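Long-range contact in protein (triosephosphate isomerase) (Thermotoga maritima, PDB 1B9B), which catalyses the interconversion of dihydroxyacetone phosphate and D-glyceraldehyde 3-phosphate, a step shared by glycolysis and gluconeogenesis: residues T140-F152 against E186-Y199. Sequence-based numbering, arbitrary orientation.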
# COMPACT_ATOMS: atom_id res chain seq x y z
N THR B 140 1.66 0.62 -23.30
CA THR B 140 2.19 1.97 -23.45
C THR B 140 1.09 3.01 -23.57
O THR B 140 1.00 3.95 -22.78
CB THR B 140 3.16 2.08 -24.68
OG1 THR B 140 4.36 1.34 -24.42
CG2 THR B 140 3.54 3.53 -24.94
N PHE B 141 0.22 2.84 -24.56
CA PHE B 141 -0.84 3.80 -24.80
C PHE B 141 -1.87 4.01 -23.71
O PHE B 141 -2.34 5.13 -23.51
CB PHE B 141 -1.52 3.45 -26.12
CG PHE B 141 -0.57 3.44 -27.27
CD1 PHE B 141 0.19 2.32 -27.55
CD2 PHE B 141 -0.38 4.59 -28.03
CE1 PHE B 141 1.12 2.33 -28.57
CE2 PHE B 141 0.55 4.62 -29.05
CZ PHE B 141 1.31 3.49 -29.32
N CYS B 142 -2.23 2.94 -22.99
CA CYS B 142 -3.19 3.08 -21.91
C CYS B 142 -2.53 3.64 -20.66
O CYS B 142 -3.19 4.28 -19.84
CB CYS B 142 -3.86 1.75 -21.59
SG CYS B 142 -5.33 1.46 -22.60
N VAL B 143 -1.24 3.41 -20.51
CA VAL B 143 -0.54 3.96 -19.35
C VAL B 143 -0.47 5.46 -19.59
O VAL B 143 -0.78 6.25 -18.71
CB VAL B 143 0.89 3.39 -19.19
CG1 VAL B 143 1.71 4.29 -18.29
CG2 VAL B 143 0.84 1.99 -18.60
N VAL B 144 -0.08 5.85 -20.79
CA VAL B 144 0.00 7.28 -21.09
C VAL B 144 -1.37 7.95 -21.05
O VAL B 144 -1.51 9.03 -20.47
CB VAL B 144 0.67 7.53 -22.46
CG1 VAL B 144 0.37 8.94 -22.95
CG2 VAL B 144 2.17 7.38 -22.33
N GLU B 145 -2.38 7.31 -21.65
CA GLU B 145 -3.72 7.88 -21.67
C GLU B 145 -4.26 8.08 -20.25
O GLU B 145 -4.80 9.14 -19.93
CB GLU B 145 -4.69 7.01 -22.46
CG GLU B 145 -6.09 7.57 -22.48
CD GLU B 145 -7.01 6.82 -23.40
OE1 GLU B 145 -6.51 6.10 -24.28
OE2 GLU B 145 -8.25 6.96 -23.26
N LYS B 146 -4.11 7.07 -19.41
CA LYS B 146 -4.58 7.19 -18.04
C LYS B 146 -3.95 8.40 -17.36
O LYS B 146 -4.64 9.20 -16.72
CB LYS B 146 -4.24 5.94 -17.24
CG LYS B 146 -4.49 6.13 -15.76
CD LYS B 146 -4.17 4.89 -14.96
CE LYS B 146 -4.18 5.21 -13.47
NZ LYS B 146 -5.43 5.89 -13.05
N GLN B 147 -2.63 8.55 -17.52
CA GLN B 147 -1.91 9.66 -16.90
C GLN B 147 -2.29 11.00 -17.48
O GLN B 147 -2.30 12.01 -16.76
CB GLN B 147 -0.40 9.45 -17.03
CG GLN B 147 0.06 8.08 -16.53
CD GLN B 147 1.57 7.91 -16.52
OE1 GLN B 147 2.24 8.18 -17.52
NE2 GLN B 147 2.11 7.45 -15.40
N VAL B 148 -2.61 11.04 -18.77
CA VAL B 148 -2.99 12.31 -19.37
C VAL B 148 -4.41 12.70 -18.96
O VAL B 148 -4.68 13.86 -18.61
CB VAL B 148 -2.89 12.26 -20.90
CG1 VAL B 148 -3.31 13.60 -21.50
CG2 VAL B 148 -1.46 11.96 -21.30
N ARG B 149 -5.31 11.72 -19.00
CA ARG B 149 -6.69 11.94 -18.61
C ARG B 149 -6.77 12.36 -17.14
O ARG B 149 -7.46 13.33 -16.79
CB ARG B 149 -7.50 10.68 -18.84
CG ARG B 149 -7.77 10.37 -20.29
CD ARG B 149 -8.58 9.08 -20.38
NE ARG B 149 -9.11 8.85 -21.72
CZ ARG B 149 -9.89 9.71 -22.36
NH1 ARG B 149 -10.23 10.87 -21.79
NH2 ARG B 149 -10.33 9.42 -23.58
N GLU B 150 -6.05 11.63 -16.29
CA GLU B 150 -6.01 11.96 -14.87
C GLU B 150 -5.48 13.37 -14.68
O GLU B 150 -6.15 14.22 -14.10
CB GLU B 150 -5.14 10.96 -14.11
CG GLU B 150 -5.76 9.59 -13.99
CD GLU B 150 -6.67 9.46 -12.78
OE1 GLU B 150 -7.24 10.49 -12.35
OE2 GLU B 150 -6.84 8.33 -12.26
N GLY B 151 -4.28 13.63 -15.18
CA GLY B 151 -3.68 14.94 -15.03
C GLY B 151 -4.51 16.13 -15.51
O GLY B 151 -4.55 17.16 -14.84
N PHE B 152 -5.17 15.98 -16.66
CA PHE B 152 -5.99 17.06 -17.22
C PHE B 152 -7.39 17.17 -16.65
O PHE B 152 -8.05 18.22 -16.79
CB PHE B 152 -6.10 16.94 -18.75
CG PHE B 152 -4.94 17.53 -19.49
CD1 PHE B 152 -3.76 16.81 -19.66
CD2 PHE B 152 -5.01 18.83 -19.97
CE1 PHE B 152 -2.67 17.38 -20.31
CE2 PHE B 152 -3.92 19.42 -20.61
CZ PHE B 152 -2.75 18.69 -20.78
N GLU B 186 5.87 8.27 -32.35
CA GLU B 186 4.64 7.49 -32.30
C GLU B 186 3.78 7.91 -31.11
O GLU B 186 2.63 8.31 -31.28
CB GLU B 186 4.94 5.99 -32.21
CG GLU B 186 3.69 5.13 -32.18
CD GLU B 186 3.97 3.64 -32.16
OE1 GLU B 186 4.65 3.17 -31.22
OE2 GLU B 186 3.51 2.95 -33.09
N VAL B 187 4.35 7.82 -29.92
CA VAL B 187 3.66 8.18 -28.70
C VAL B 187 3.21 9.65 -28.69
O VAL B 187 2.05 9.95 -28.43
CB VAL B 187 4.54 7.88 -27.46
CG1 VAL B 187 3.84 8.33 -26.19
CG2 VAL B 187 4.84 6.39 -27.39
N HIS B 188 4.12 10.56 -29.00
CA HIS B 188 3.77 11.98 -29.03
C HIS B 188 2.57 12.24 -29.92
O HIS B 188 1.75 13.11 -29.62
CB HIS B 188 4.95 12.82 -29.53
CG HIS B 188 6.02 13.06 -28.51
ND1 HIS B 188 6.42 14.32 -28.13
CD2 HIS B 188 6.79 12.19 -27.81
CE1 HIS B 188 7.39 14.23 -27.24
NE2 HIS B 188 7.63 12.95 -27.03
N ALA B 189 2.46 11.49 -31.01
CA ALA B 189 1.35 11.66 -31.94
C ALA B 189 0.04 11.20 -31.31
O ALA B 189 -1.02 11.80 -31.53
CB ALA B 189 1.62 10.89 -33.21
N PHE B 190 0.12 10.12 -30.54
CA PHE B 190 -1.03 9.56 -29.83
C PHE B 190 -1.53 10.58 -28.82
O PHE B 190 -2.68 11.02 -28.86
CB PHE B 190 -0.59 8.29 -29.12
CG PHE B 190 -1.59 7.75 -28.17
CD1 PHE B 190 -2.76 7.17 -28.63
CD2 PHE B 190 -1.36 7.80 -26.80
CE1 PHE B 190 -3.69 6.64 -27.74
CE2 PHE B 190 -2.28 7.27 -25.90
CZ PHE B 190 -3.45 6.69 -26.38
N ILE B 191 -0.65 10.94 -27.89
CA ILE B 191 -0.95 11.92 -26.86
C ILE B 191 -1.59 13.15 -27.48
O ILE B 191 -2.33 13.87 -26.81
CB ILE B 191 0.35 12.33 -26.11
CG1 ILE B 191 0.90 11.13 -25.35
CG2 ILE B 191 0.09 13.51 -25.18
CD1 ILE B 191 2.13 11.43 -24.55
N ARG B 192 -1.31 13.40 -28.75
CA ARG B 192 -1.87 14.59 -29.37
C ARG B 192 -3.23 14.32 -29.97
O ARG B 192 -4.06 15.23 -30.09
CB ARG B 192 -0.93 15.16 -30.43
CG ARG B 192 -1.29 16.57 -30.83
CD ARG B 192 -0.31 17.13 -31.83
NE ARG B 192 1.04 17.16 -31.29
CZ ARG B 192 1.50 18.11 -30.49
NH1 ARG B 192 0.71 19.12 -30.13
NH2 ARG B 192 2.75 18.05 -30.03
N LYS B 193 -3.47 13.07 -30.36
CA LYS B 193 -4.75 12.74 -30.94
C LYS B 193 -5.71 12.70 -29.77
O LYS B 193 -6.83 13.21 -29.87
CB LYS B 193 -4.71 11.38 -31.63
CG LYS B 193 -5.96 11.07 -32.46
CD LYS B 193 -5.96 9.64 -32.98
CE LYS B 193 -5.94 8.64 -31.83
NZ LYS B 193 -5.91 7.23 -32.30
N LEU B 194 -5.24 12.11 -28.68
CA LEU B 194 -6.01 11.98 -27.44
C LEU B 194 -6.41 13.38 -27.00
O LEU B 194 -7.58 13.69 -26.79
CB LEU B 194 -5.13 11.34 -26.35
CG LEU B 194 -5.81 10.62 -25.18
CD1 LEU B 194 -4.77 10.22 -24.15
CD2 LEU B 194 -6.83 11.50 -24.55
N LEU B 195 -5.42 14.25 -26.85
CA LEU B 195 -5.68 15.61 -26.45
C LEU B 195 -6.73 16.22 -27.38
O LEU B 195 -7.47 17.12 -27.00
CB LEU B 195 -4.38 16.41 -26.52
CG LEU B 195 -3.73 16.82 -25.20
CD1 LEU B 195 -4.09 15.85 -24.09
CD2 LEU B 195 -2.23 16.88 -25.41
N SER B 196 -6.78 15.73 -28.61
CA SER B 196 -7.73 16.26 -29.57
C SER B 196 -9.16 15.87 -29.23
O SER B 196 -10.06 16.70 -29.27
CB SER B 196 -7.38 15.76 -30.96
OG SER B 196 -8.27 16.31 -31.89
N GLU B 197 -9.37 14.60 -28.91
CA GLU B 197 -10.69 14.09 -28.55
C GLU B 197 -11.12 14.70 -27.23
O GLU B 197 -12.26 15.14 -27.09
CB GLU B 197 -10.64 12.57 -28.44
CG GLU B 197 -10.24 11.90 -29.75
CD GLU B 197 -10.04 10.41 -29.62
OE1 GLU B 197 -10.97 9.72 -29.14
OE2 GLU B 197 -8.95 9.91 -30.00
N MET B 198 -10.21 14.72 -26.26
CA MET B 198 -10.49 15.29 -24.95
C MET B 198 -10.99 16.73 -25.07
O MET B 198 -11.97 17.10 -24.44
CB MET B 198 -9.24 15.25 -24.07
CG MET B 198 -8.90 13.88 -23.55
SD MET B 198 -7.37 13.83 -22.62
CE MET B 198 -7.51 15.31 -21.66
N TYR B 199 -10.31 17.54 -25.88
CA TYR B 199 -10.72 18.92 -26.06
C TYR B 199 -11.04 19.18 -27.52
O TYR B 199 -12.16 18.95 -27.95
CB TYR B 199 -9.64 19.88 -25.54
CG TYR B 199 -9.36 19.72 -24.06
CD1 TYR B 199 -8.44 18.78 -23.60
CD2 TYR B 199 -10.06 20.47 -23.11
CE1 TYR B 199 -8.22 18.59 -22.24
CE2 TYR B 199 -9.85 20.29 -21.74
CZ TYR B 199 -8.93 19.34 -21.31
OH TYR B 199 -8.73 19.14 -19.97
O HOH W 1 -9.92 16.90 -19.20
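Phe141 and Phe190 meet in a T-shaped stack, the edge of the Phe141 ring directed at the face of Phe190 with the planes at 89° and the centroids 4.8 Å apart. Phe190 can be followed outward. Its CB, on a bond that points toward helix 140-152, lies beside Phe141 CE2; CG, anti to the backbone N (chi1 170°), receives Phe141 CD2 at 3.4 Å; CD1 and CD2 of Phe190 both lie near that Phe141 CD2; CE1 and CE2 lie near Phe141 CB, which makes a CH-pi contact over the same ring; and CZ ends beside Phe141 O and, at the ring edge, Glu145 OE1. An alanine here would probably leave the Phe141 edge without the aromatic face it packs on and open a gap between the helices beside Glu145.

Glu145 itself lies over Leu194, whose CD1 is 3.4 Å from Glu145 CG. Beyond that methylene, the Glu145 carboxylate forms a salt bridge within its own helix: Arg149 NE donates at 2.6 Å to the anti lone pair of Glu145 OE2, which lies close to the guanidinium plane. This bond probably helps hold the guanidinium flat over Leu194 CD2, which sits beneath the centre of one face.

Deeper in the interface, the Val144 and Ile191 side chains cross at about a right angle, CG1 against CG1, and Val148 CG1 reaches Leu195 CD1 at 3.5 Å. Met198 CE packs on Phe152 CB. Ile191, Leu195 and Phe152 also touch Ile165 of strand 164-167, while on the face of helix 140-152 turned away from helix 186-198, Cys142 forms a disulfide with Cys142 of the second subunit. The helices cross at -44°, with axes 10.5 Å apart at closest approach. Such packing joins neighbouring outer helices around the parallel strands of a TIM barrel, the (beta/alpha)8 fold of triosephosphate isomerase.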